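Long-range contacts in transcriptional regulator (Streptococcus thermophilus LMD-9, PDB 5JUF), which probably activates competence genes by binding DNA through its helix-turn-helix domain once its tetratricopeptide-repeat domain has sensed a secreted signalling peptide: residues N2-I7 against K110-L115; F171-R176 against A214-F219; L183-I188 against H220-D225. All blocks are in the same frame, centred on the assembly; numbering follows the deposited sequence.

How the interactions relate
From the N terminus, interaction 1 comes first: 2-7, the start of helix 3-17, meets 110-115, where the chain leaves helix 94-111, closing a loop of about a hundred residues and tying the helix-turn-helix region to the tetratricopeptide region. Interactions 2 and 3 open only after interaction 1 has closed and lie on the opposite side of the chain's centre, about 37 and 40 Å from interaction 1, centre to centre. Between themselves they cross, their segments alternating (171-176, 183-188, 214-219, 220-225). Together they bind helices 160-173, 181-192 and 200-219 and the loop before helix 226-240; a probable hydrogen bond from Ser222 N to Lys217 O (2.9 Å) joins both contacts.

Interaction 1: N2-I7 against K110-L115; sequences NLKDSI and KFFDIL
The ammonium group of Lys4 is gripped by three partners: the carbonyl of Phe112 (NZ to O 3.0 Å), the phenyl ring of the same residue, and a water. This joins the first turn of helix 3-17, in the helix-turn-helix region, to the chain leaving helix 94-111 in the tetratricopeptide region. In the hydrogen bond, NZ stands above the carbonyl plane of Phe112, with a C=O...N angle of 136°. NZ also lies over one face of the ring, displaced toward the rim, 3.9 Å from its centroid and 23° off the normal: a cation-pi contact. Phe112 offers that face because its CG is anti to the backbone N (chi1 -180°), while the lysine chain, extended beyond CG, runs in at about a right angle to the phenylalanine side chain. Leu120 of helix 117-130 touches both side chains. The water accepts a hydrogen bond from Lys4 NZ and donates one to Asp113 OD1 at 2.6 Å, linking two opposite charges that do not touch; the ammonium may thereby favour the ionised carboxylate. Alongside, a second water donates to Asp113 O and is held weakly by Lys4 N. The helix start is itself fastened by a capping box, in which Asp5 N donates to Asn2 OD1 at 2.9 Å and Asn2 N returns a bond to Asp5 OD2. Beside the lysine, the contact turns apolar: one methyl of Leu3, CD2, presses against Ile114 CD1 at 3.5 Å, tighter than usual for two carbons.

Interaction 2: F171-R176 against A214-F219; sequences FHLYGR and AALKIF
This is a small, mostly apolar surface contact in the tetratricopeptide region, where the turn that ends helix 160-173 rests against the last turns of helix 200-219. Two side chains of the second helix, Leu216 and Phe219, reach across, and much of what they meet is backbone. Leu216 straddles Leu173 CB with both methyls, CD2 at 4.0 Å and CD1 at 4.1 Å, and CD2 also lies 3.7 Å from Leu173 O. Both leucines are also touched by Phe184 of helix 181-192, which completes a small apolar cluster between the three helices. One turn farther along, the Phe219 ring has CG anti to the backbone N (chi1 180°) and is carried out to the loop. There CZ comes 3.8 Å from Gly175 C, an oblique approach, while CE2 is 3.8 Å from Arg176 O, which lies in the ring plane at its edge. The loop backbone is held in shape by a type II beta turn from Leu173 to Arg176, closed by the bond from Arg176 N to Leu173 O (3.0 Å). Gly175 takes the positive phi of this turn, 66°, a value that favours glycine. Arg176 sends its guanidinium away from the helix, where it touches Trp135 and makes long, weak ion pairs with Glu136 and with a bound sulfate, probably from the crystallisation liquor. The C-terminal ends of the first and third of three successive helices thus meet, running broadly the same way, with helix 181-192 running against them, as in a tetratricopeptide-type helical array.

Interaction 3: L183-I188 against H220-D225; sequences LFERII and HNSFSD
Phe184 and Glu185, neighbours on helix 181-192, face the loop 220-225 with two different surfaces, one aromatic and one acidic. The contact lies in the tetratricopeptide region, where this loop links helix 200-219 to helix 226-240. Phe184 brings its CE2 to the edge of the His220 imidazole, near the plane of that ring, 4.4 Å from ND1; seen from the phenyl ring, the approach is oblique. Ile188 CD1 lies over one face of Phe184, toward its rim, from within the helix, and Tyr179 stacks on His220. The loop begins with a Schellman motif, Asn221 taking the positive phi (51°) that ends helix 200-219 and turns the chain toward Ser222. Glu185 bends at chi2 (-67°), which swings its carboxylate out to the two serines: OE1 sits 4.1 Å from Ser222 OG and 4.0 Å from Ser224 OG, loose approaches of polar atoms. At the far end two carboxylates come near each other, a like-charge proximity that could slightly raise the proton affinity of either: Glu185 OE2 stands 4.4 Å from Asp225 OD2.

Interaction 1: N2-I7 against K110-L115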
loop_
_atom_site.group_PDB
_atom_site.type_symbol
_atom_site.label_atom_id
_atom_site.label_comp_id
_atom_site.label_asym_id
_atom_site.label_seq_id
_atom_site.Cartn_x
_atom_site.Cartn_y
_atom_site.Cartn_z
ATOM N N ASN A 2 -17.198 -14.594 19.426
ATOM C CA ASN A 2 -16.322 -15.206 18.437
ATOM C C ASN A 2 -14.871 -15.166 18.936
ATOM O O ASN A 2 -14.589 -14.858 20.103
ATOM C CB ASN A 2 -16.495 -14.515 17.078
ATOM C CG ASN A 2 -16.238 -13.006 17.136
ATOM O OD1 ASN A 2 -15.432 -12.524 17.935
ATOM N ND2 ASN A 2 -16.926 -12.255 16.273
ATOM N N LEU A 3 -13.950 -15.485 18.026
ATOM C CA LEU A 3 -12.527 -15.471 18.351
ATOM C C LEU A 3 -12.081 -14.092 18.825
ATOM O O LEU A 3 -11.353 -13.969 19.819
ATOM C CB LEU A 3 -11.730 -15.909 17.122
ATOM C CG LEU A 3 -10.214 -16.001 17.193
ATOM C CD1 LEU A 3 -9.825 -16.987 18.256
ATOM C CD2 LEU A 3 -9.669 -16.425 15.834
ATOM N N LYS A 4 -12.508 -13.043 18.118
ATOM C CA LYS A 4 -12.103 -11.687 18.473
ATOM C C LYS A 4 -12.556 -11.330 19.889
ATOM O O LYS A 4 -11.773 -10.789 20.678
ATOM C CB LYS A 4 -12.650 -10.708 17.422
ATOM C CG LYS A 4 -11.999 -10.903 16.044
ATOM C CD LYS A 4 -12.619 -10.077 14.918
ATOM C CE LYS A 4 -11.938 -10.401 13.564
ATOM N NZ LYS A 4 -12.713 -9.878 12.372
ATOM N N ASP A 5 -13.802 -11.678 20.243
ATOM C CA ASP A 5 -14.319 -11.394 21.582
ATOM C C ASP A 5 -13.529 -12.125 22.665
ATOM O O ASP A 5 -13.290 -11.577 23.745
ATOM C CB ASP A 5 -15.793 -11.804 21.692
ATOM C CG ASP A 5 -16.701 -11.051 20.738
ATOM O OD1 ASP A 5 -16.422 -9.881 20.423
ATOM O OD2 ASP A 5 -17.719 -11.639 20.319
ATOM N N SER A 6 -13.170 -13.389 22.418
ATOM C CA SER A 6 -12.561 -14.210 23.463
ATOM C C SER A 6 -11.163 -13.707 23.809
ATOM O O SER A 6 -10.822 -13.521 24.985
ATOM C CB SER A 6 -12.519 -15.671 22.999
ATOM O OG SER A 6 -11.892 -16.498 23.959
ATOM N N ILE A 7 -10.346 -13.478 22.787
ATOM C CA ILE A 7 -8.999 -12.948 22.980
ATOM C C ILE A 7 -9.046 -11.543 23.565
ATOM O O ILE A 7 -8.281 -11.214 24.483
ATOM C CB ILE A 7 -8.249 -12.980 21.640
ATOM C CG1 ILE A 7 -7.966 -14.436 21.249
ATOM C CG2 ILE A 7 -6.981 -12.153 21.688
ATOM C CD1 ILE A 7 -7.533 -14.566 19.798
ATOM N N LYS A 110 -14.608 -14.402 3.008
ATOM C CA LYS A 110 -14.261 -15.776 3.362
ATOM C C LYS A 110 -13.421 -15.828 4.633
ATOM O O LYS A 110 -13.555 -16.758 5.435
ATOM C CB LYS A 110 -13.516 -16.450 2.214
ATOM C CG LYS A 110 -13.225 -17.924 2.494
ATOM C CD LYS A 110 -12.506 -18.581 1.346
ATOM C CE LYS A 110 -12.290 -20.062 1.646
ATOM N NZ LYS A 110 -11.669 -20.745 0.493
ATOM N N PHE A 111 -12.550 -14.845 4.840
ATOM C CA PHE A 111 -11.588 -14.917 5.932
ATOM C C PHE A 111 -11.818 -13.862 7.003
ATOM O O PHE A 111 -11.025 -13.782 7.952
ATOM C CB PHE A 111 -10.166 -14.830 5.382
ATOM C CG PHE A 111 -9.793 -16.003 4.516
ATOM C CD1 PHE A 111 -9.514 -17.232 5.087
ATOM C CD2 PHE A 111 -9.733 -15.880 3.140
ATOM C CE1 PHE A 111 -9.179 -18.330 4.298
ATOM C CE2 PHE A 111 -9.398 -16.975 2.347
ATOM C CZ PHE A 111 -9.113 -18.191 2.930
ATOM N N PHE A 112 -12.919 -13.110 6.915
ATOM C CA PHE A 112 -13.139 -11.980 7.816
ATOM C C PHE A 112 -12.870 -12.333 9.284
ATOM O O PHE A 112 -12.194 -11.589 10.008
ATOM C CB PHE A 112 -14.572 -11.465 7.663
ATOM C CG PHE A 112 -14.866 -10.293 8.559
ATOM C CD1 PHE A 112 -14.426 -9.027 8.215
ATOM C CD2 PHE A 112 -15.534 -10.465 9.765
ATOM C CE1 PHE A 112 -14.671 -7.934 9.055
ATOM C CE2 PHE A 112 -15.785 -9.379 10.614
ATOM C CZ PHE A 112 -15.349 -8.115 10.255
ATOM N N ASP A 113 -13.406 -13.460 9.743
ATOM C CA ASP A 113 -13.392 -13.748 11.173
ATOM C C ASP A 113 -12.014 -14.125 11.697
ATOM O O ASP A 113 -11.803 -14.094 12.916
ATOM C CB ASP A 113 -14.386 -14.861 11.479
ATOM C CG ASP A 113 -15.810 -14.421 11.258
ATOM O OD1 ASP A 113 -16.142 -13.302 11.695
ATOM O OD2 ASP A 113 -16.577 -15.174 10.637
ATOM N N ILE A 114 -11.075 -14.463 10.816
ATOM C CA ILE A 114 -9.732 -14.892 11.211
ATOM C C ILE A 114 -8.659 -13.862 10.853
ATOM O O ILE A 114 -7.478 -14.081 11.157
ATOM C CB ILE A 114 -9.405 -16.276 10.602
ATOM C CG1 ILE A 114 -8.177 -16.933 11.234
ATOM C CG2 ILE A 114 -9.198 -16.194 9.089
ATOM C CD1 ILE A 114 -8.275 -17.135 12.716
ATOM N N LEU A 115 -9.042 -12.695 10.216
ATOM C CA LEU A 115 -8.002 -11.742 9.820
ATOM C C LEU A 115 -7.817 -10.633 10.849
ATOM O O LEU A 115 -8.803 -10.096 11.371
ATOM C CB LEU A 115 -8.350 -11.100 8.480
ATOM C CG LEU A 115 -8.329 -12.039 7.275
ATOM C CD1 LEU A 115 -8.840 -11.311 6.027
ATOM C CD2 LEU A 115 -6.910 -12.538 7.075
HETATM O O HOH W 1 -13.768 -13.604 14.908
HETATM O O HOH W 2 -15.149 -11.480 13.248
#

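Interaction 2: F171-R176 against A214-F219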
loop_
_atom_site.group_PDB
_atom_site.type_symbol
_atom_site.label_atom_id
_atom_site.label_comp_id
_atom_site.label_asym_id
_atom_site.label_seq_id
_atom_site.Cartn_x
_atom_site.Cartn_y
_atom_site.Cartn_z
ATOM N N PHE A 171 -3.034 8.322 -2.174
ATOM C CA PHE A 171 -4.431 8.505 -2.575
ATOM C C PHE A 171 -5.051 9.731 -1.901
ATOM O O PHE A 171 -5.832 10.458 -2.527
ATOM C CB PHE A 171 -5.200 7.214 -2.244
ATOM C CG PHE A 171 -6.614 7.136 -2.800
ATOM C CD1 PHE A 171 -6.843 7.024 -4.171
ATOM C CD2 PHE A 171 -7.705 7.075 -1.937
ATOM C CE1 PHE A 171 -8.136 6.910 -4.666
ATOM C CE2 PHE A 171 -9.006 6.950 -2.426
ATOM C CZ PHE A 171 -9.219 6.878 -3.796
ATOM N N HIS A 172 -4.705 9.996 -0.630
ATOM C CA HIS A 172 -5.179 11.224 0.022
ATOM C C HIS A 172 -4.624 12.476 -0.655
ATOM O O HIS A 172 -5.249 13.543 -0.601
ATOM C CB HIS A 172 -4.781 11.264 1.505
ATOM C CG HIS A 172 -5.612 10.392 2.399
ATOM N ND1 HIS A 172 -5.640 9.019 2.288
ATOM C CD2 HIS A 172 -6.410 10.701 3.449
ATOM C CE1 HIS A 172 -6.429 8.519 3.222
ATOM N NE2 HIS A 172 -6.911 9.518 3.939
ATOM N N LEU A 173 -3.452 12.380 -1.273
ATOM C CA LEU A 173 -2.808 13.549 -1.862
ATOM C C LEU A 173 -3.247 13.825 -3.295
ATOM O O LEU A 173 -2.899 14.881 -3.835
ATOM C CB LEU A 173 -1.285 13.389 -1.838
ATOM C CG LEU A 173 -0.615 13.229 -0.475
ATOM C CD1 LEU A 173 0.902 13.287 -0.654
ATOM C CD2 LEU A 173 -1.095 14.277 0.511
ATOM N N TYR A 174 -3.993 12.910 -3.910
ATOM C CA TYR A 174 -4.399 13.038 -5.307
ATOM C C TYR A 174 -5.154 14.343 -5.549
ATOM O O TYR A 174 -6.157 14.627 -4.887
ATOM C CB TYR A 174 -5.267 11.840 -5.681
ATOM C CG TYR A 174 -5.740 11.825 -7.115
ATOM C CD1 TYR A 174 -4.942 11.302 -8.118
ATOM C CD2 TYR A 174 -6.993 12.321 -7.461
ATOM C CE1 TYR A 174 -5.370 11.278 -9.426
ATOM C CE2 TYR A 174 -7.430 12.302 -8.770
ATOM C CZ TYR A 174 -6.611 11.779 -9.747
ATOM O OH TYR A 174 -7.026 11.751 -11.052
ATOM N N GLY A 175 -4.665 15.146 -6.495
ATOM C CA GLY A 175 -5.315 16.395 -6.832
ATOM C C GLY A 175 -5.324 17.450 -5.748
ATOM O O GLY A 175 -6.044 18.445 -5.882
ATOM N N ARG A 176 -4.541 17.289 -4.685
ATOM C CA ARG A 176 -4.588 18.200 -3.543
ATOM C C ARG A 176 -3.474 19.240 -3.633
ATOM O O ARG A 176 -2.287 18.894 -3.562
ATOM C CB ARG A 176 -4.494 17.428 -2.226
ATOM C CG ARG A 176 -5.794 16.752 -1.810
ATOM C CD ARG A 176 -6.888 17.776 -1.562
ATOM N NE ARG A 176 -8.013 17.235 -0.804
ATOM C CZ ARG A 176 -8.067 17.192 0.523
ATOM N NH1 ARG A 176 -7.054 17.648 1.245
ATOM N NH2 ARG A 176 -9.133 16.686 1.128
ATOM N N ALA A 214 5.884 9.534 -8.767
ATOM C CA ALA A 214 6.202 10.258 -9.998
ATOM C C ALA A 214 5.041 11.152 -10.431
ATOM O O ALA A 214 5.246 12.310 -10.815
ATOM C CB ALA A 214 6.563 9.260 -11.103
ATOM N N ALA A 215 3.814 10.638 -10.370
ATOM C CA ALA A 215 2.668 11.424 -10.813
ATOM C C ALA A 215 2.446 12.642 -9.920
ATOM O O ALA A 215 2.135 13.730 -10.418
ATOM C CB ALA A 215 1.411 10.551 -10.863
ATOM N N LEU A 216 2.615 12.493 -8.601
ATOM C CA LEU A 216 2.457 13.646 -7.715
ATOM C C LEU A 216 3.567 14.677 -7.927
ATOM O O LEU A 216 3.324 15.887 -7.830
ATOM C CB LEU A 216 2.419 13.180 -6.259
ATOM C CG LEU A 216 1.114 12.500 -5.844
ATOM C CD1 LEU A 216 1.327 11.691 -4.575
ATOM C CD2 LEU A 216 -0.014 13.531 -5.661
ATOM N N LYS A 217 4.789 14.221 -8.222
ATOM C CA LYS A 217 5.887 15.154 -8.454
ATOM C C LYS A 217 5.641 15.992 -9.700
ATOM O O LYS A 217 5.871 17.208 -9.694
ATOM C CB LYS A 217 7.208 14.396 -8.564
ATOM C CG LYS A 217 7.800 13.978 -7.220
ATOM C CD LYS A 217 9.161 13.314 -7.414
ATOM C CE LYS A 217 9.883 13.143 -6.079
ATOM N NZ LYS A 217 10.476 14.440 -5.638
ATOM N N ILE A 218 5.183 15.354 -10.782
ATOM C CA ILE A 218 4.740 16.090 -11.962
ATOM C C ILE A 218 3.642 17.079 -11.584
ATOM O O ILE A 218 3.719 18.269 -11.900
ATOM C CB ILE A 218 4.276 15.107 -13.058
ATOM C CG1 ILE A 218 5.473 14.327 -13.618
ATOM C CG2 ILE A 218 3.583 15.852 -14.212
ATOM C CD1 ILE A 218 5.069 13.169 -14.516
ATOM N N PHE A 219 2.616 16.604 -10.873
ATOM C CA PHE A 219 1.524 17.482 -10.442
ATOM C C PHE A 219 2.035 18.679 -9.634
ATOM O O PHE A 219 1.603 19.818 -9.856
ATOM C CB PHE A 219 0.506 16.664 -9.640
ATOM C CG PHE A 219 -0.661 17.464 -9.144
ATOM C CD1 PHE A 219 -1.558 18.029 -10.034
ATOM C CD2 PHE A 219 -0.873 17.636 -7.784
ATOM C CE1 PHE A 219 -2.634 18.777 -9.581
ATOM C CE2 PHE A 219 -1.949 18.380 -7.322
ATOM C CZ PHE A 219 -2.832 18.956 -8.227
#

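Interaction 3: L183-I188 against H220-D225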
loop_
_atom_site.group_PDB
_atom_site.type_symbol
_atom_site.label_atom_id
_atom_site.label_comp_id
_atom_site.label_asym_id
_atom_site.label_seq_id
_atom_site.Cartn_x
_atom_site.Cartn_y
_atom_site.Cartn_z
ATOM N N LEU A 183 6.625 15.880 5.167
ATOM C CA LEU A 183 6.186 14.488 5.277
ATOM C C LEU A 183 6.319 13.751 3.943
ATOM O O LEU A 183 6.770 12.596 3.898
ATOM C CB LEU A 183 4.742 14.433 5.758
ATOM C CG LEU A 183 4.118 13.033 5.790
ATOM C CD1 LEU A 183 4.876 12.165 6.785
ATOM C CD2 LEU A 183 2.637 13.130 6.149
ATOM N N PHE A 184 5.908 14.390 2.848
ATOM C CA PHE A 184 5.959 13.724 1.551
ATOM C C PHE A 184 7.395 13.370 1.185
ATOM O O PHE A 184 7.685 12.237 0.773
ATOM C CB PHE A 184 5.298 14.616 0.494
ATOM C CG PHE A 184 5.217 14.002 -0.885
ATOM C CD1 PHE A 184 4.551 12.809 -1.102
ATOM C CD2 PHE A 184 5.769 14.655 -1.974
ATOM C CE1 PHE A 184 4.469 12.265 -2.375
ATOM C CE2 PHE A 184 5.682 14.120 -3.246
ATOM C CZ PHE A 184 5.033 12.926 -3.447
ATOM N N GLU A 185 8.319 14.322 1.370
ATOM C CA GLU A 185 9.728 14.068 1.081
ATOM C C GLU A 185 10.278 12.938 1.941
ATOM O O GLU A 185 11.063 12.112 1.465
ATOM C CB GLU A 185 10.550 15.339 1.305
ATOM C CG GLU A 185 10.288 16.449 0.294
ATOM C CD GLU A 185 10.755 16.094 -1.104
ATOM O OE1 GLU A 185 10.266 16.718 -2.069
ATOM O OE2 GLU A 185 11.610 15.195 -1.237
ATOM N N ARG A 186 9.911 12.921 3.224
ATOM C CA ARG A 186 10.341 11.856 4.119
ATOM C C ARG A 186 9.839 10.498 3.643
ATOM O O ARG A 186 10.604 9.529 3.582
ATOM C CB ARG A 186 9.843 12.153 5.532
ATOM C CG ARG A 186 10.340 11.205 6.602
ATOM C CD ARG A 186 9.995 11.754 7.994
ATOM N NE ARG A 186 8.866 11.057 8.610
ATOM C CZ ARG A 186 8.067 11.595 9.528
ATOM N NH1 ARG A 186 7.071 10.890 10.037
ATOM N NH2 ARG A 186 8.252 12.846 9.924
ATOM N N ILE A 187 8.552 10.408 3.296
ATOM C CA ILE A 187 8.009 9.147 2.789
ATOM C C ILE A 187 8.684 8.757 1.478
ATOM O O ILE A 187 9.066 7.596 1.288
ATOM C CB ILE A 187 6.481 9.247 2.631
ATOM C CG1 ILE A 187 5.806 9.507 3.978
ATOM C CG2 ILE A 187 5.896 7.952 2.018
ATOM C CD1 ILE A 187 5.909 8.352 4.958
ATOM N N ILE A 188 8.836 9.717 0.554
ATOM C CA ILE A 188 9.473 9.452 -0.745
ATOM C C ILE A 188 10.849 8.836 -0.546
ATOM O O ILE A 188 11.192 7.815 -1.153
ATOM C CB ILE A 188 9.606 10.753 -1.570
ATOM C CG1 ILE A 188 8.271 11.266 -2.084
ATOM C CG2 ILE A 188 10.562 10.561 -2.739
ATOM C CD1 ILE A 188 7.198 10.290 -2.033
ATOM N N HIS A 220 2.954 18.454 -8.696
ATOM C CA HIS A 220 3.469 19.541 -7.865
ATOM C C HIS A 220 4.636 20.285 -8.499
ATOM O O HIS A 220 5.194 21.180 -7.857
ATOM C CB HIS A 220 3.923 19.015 -6.501
ATOM C CG HIS A 220 2.838 18.360 -5.709
ATOM N ND1 HIS A 220 3.076 17.301 -4.859
ATOM C CD2 HIS A 220 1.514 18.627 -5.618
ATOM C CE1 HIS A 220 1.942 16.936 -4.287
ATOM N NE2 HIS A 220 0.979 17.722 -4.733
ATOM N N ASN A 221 5.028 19.918 -9.718
ATOM C CA ASN A 221 6.188 20.492 -10.404
ATOM C C ASN A 221 7.432 20.475 -9.517
ATOM O O ASN A 221 8.161 21.462 -9.405
ATOM C CB ASN A 221 5.892 21.912 -10.891
ATOM C CG ASN A 221 6.897 22.386 -11.919
ATOM O OD1 ASN A 221 7.064 21.760 -12.966
ATOM N ND2 ASN A 221 7.574 23.497 -11.631
ATOM N N SER A 222 7.674 19.329 -8.882
ATOM C CA SER A 222 8.779 19.143 -7.942
ATOM C C SER A 222 9.588 17.937 -8.413
ATOM O O SER A 222 9.211 16.792 -8.143
ATOM C CB SER A 222 8.246 18.941 -6.521
ATOM O OG SER A 222 9.284 18.609 -5.614
ATOM N N PHE A 223 10.705 18.182 -9.101
ATOM C CA PHE A 223 11.425 17.121 -9.790
ATOM C C PHE A 223 12.719 16.698 -9.104
ATOM O O PHE A 223 13.510 15.959 -9.704
ATOM C CB PHE A 223 11.703 17.537 -11.232
ATOM C CG PHE A 223 10.484 17.521 -12.093
ATOM C CD1 PHE A 223 10.044 16.336 -12.667
ATOM C CD2 PHE A 223 9.757 18.680 -12.311
ATOM C CE1 PHE A 223 8.901 16.311 -13.459
ATOM C CE2 PHE A 223 8.622 18.669 -13.105
ATOM C CZ PHE A 223 8.193 17.484 -13.684
ATOM N N SER A 224 12.952 17.124 -7.866
ATOM C CA SER A 224 14.063 16.570 -7.109
ATOM C C SER A 224 13.882 15.064 -6.963
ATOM O O SER A 224 12.773 14.576 -6.722
ATOM C CB SER A 224 14.154 17.231 -5.732
ATOM O OG SER A 224 12.959 17.026 -4.995
ATOM N N ASP A 225 14.977 14.323 -7.156
ATOM C CA ASP A 225 15.005 12.863 -7.052
ATOM C C ASP A 225 14.106 12.171 -8.075
ATOM O O ASP A 225 13.821 10.980 -7.928
ATOM C CB ASP A 225 14.614 12.384 -5.646
ATOM C CG ASP A 225 15.467 12.994 -4.564
ATOM O OD1 ASP A 225 16.708 12.998 -4.712
ATOM O OD2 ASP A 225 14.890 13.473 -3.566
#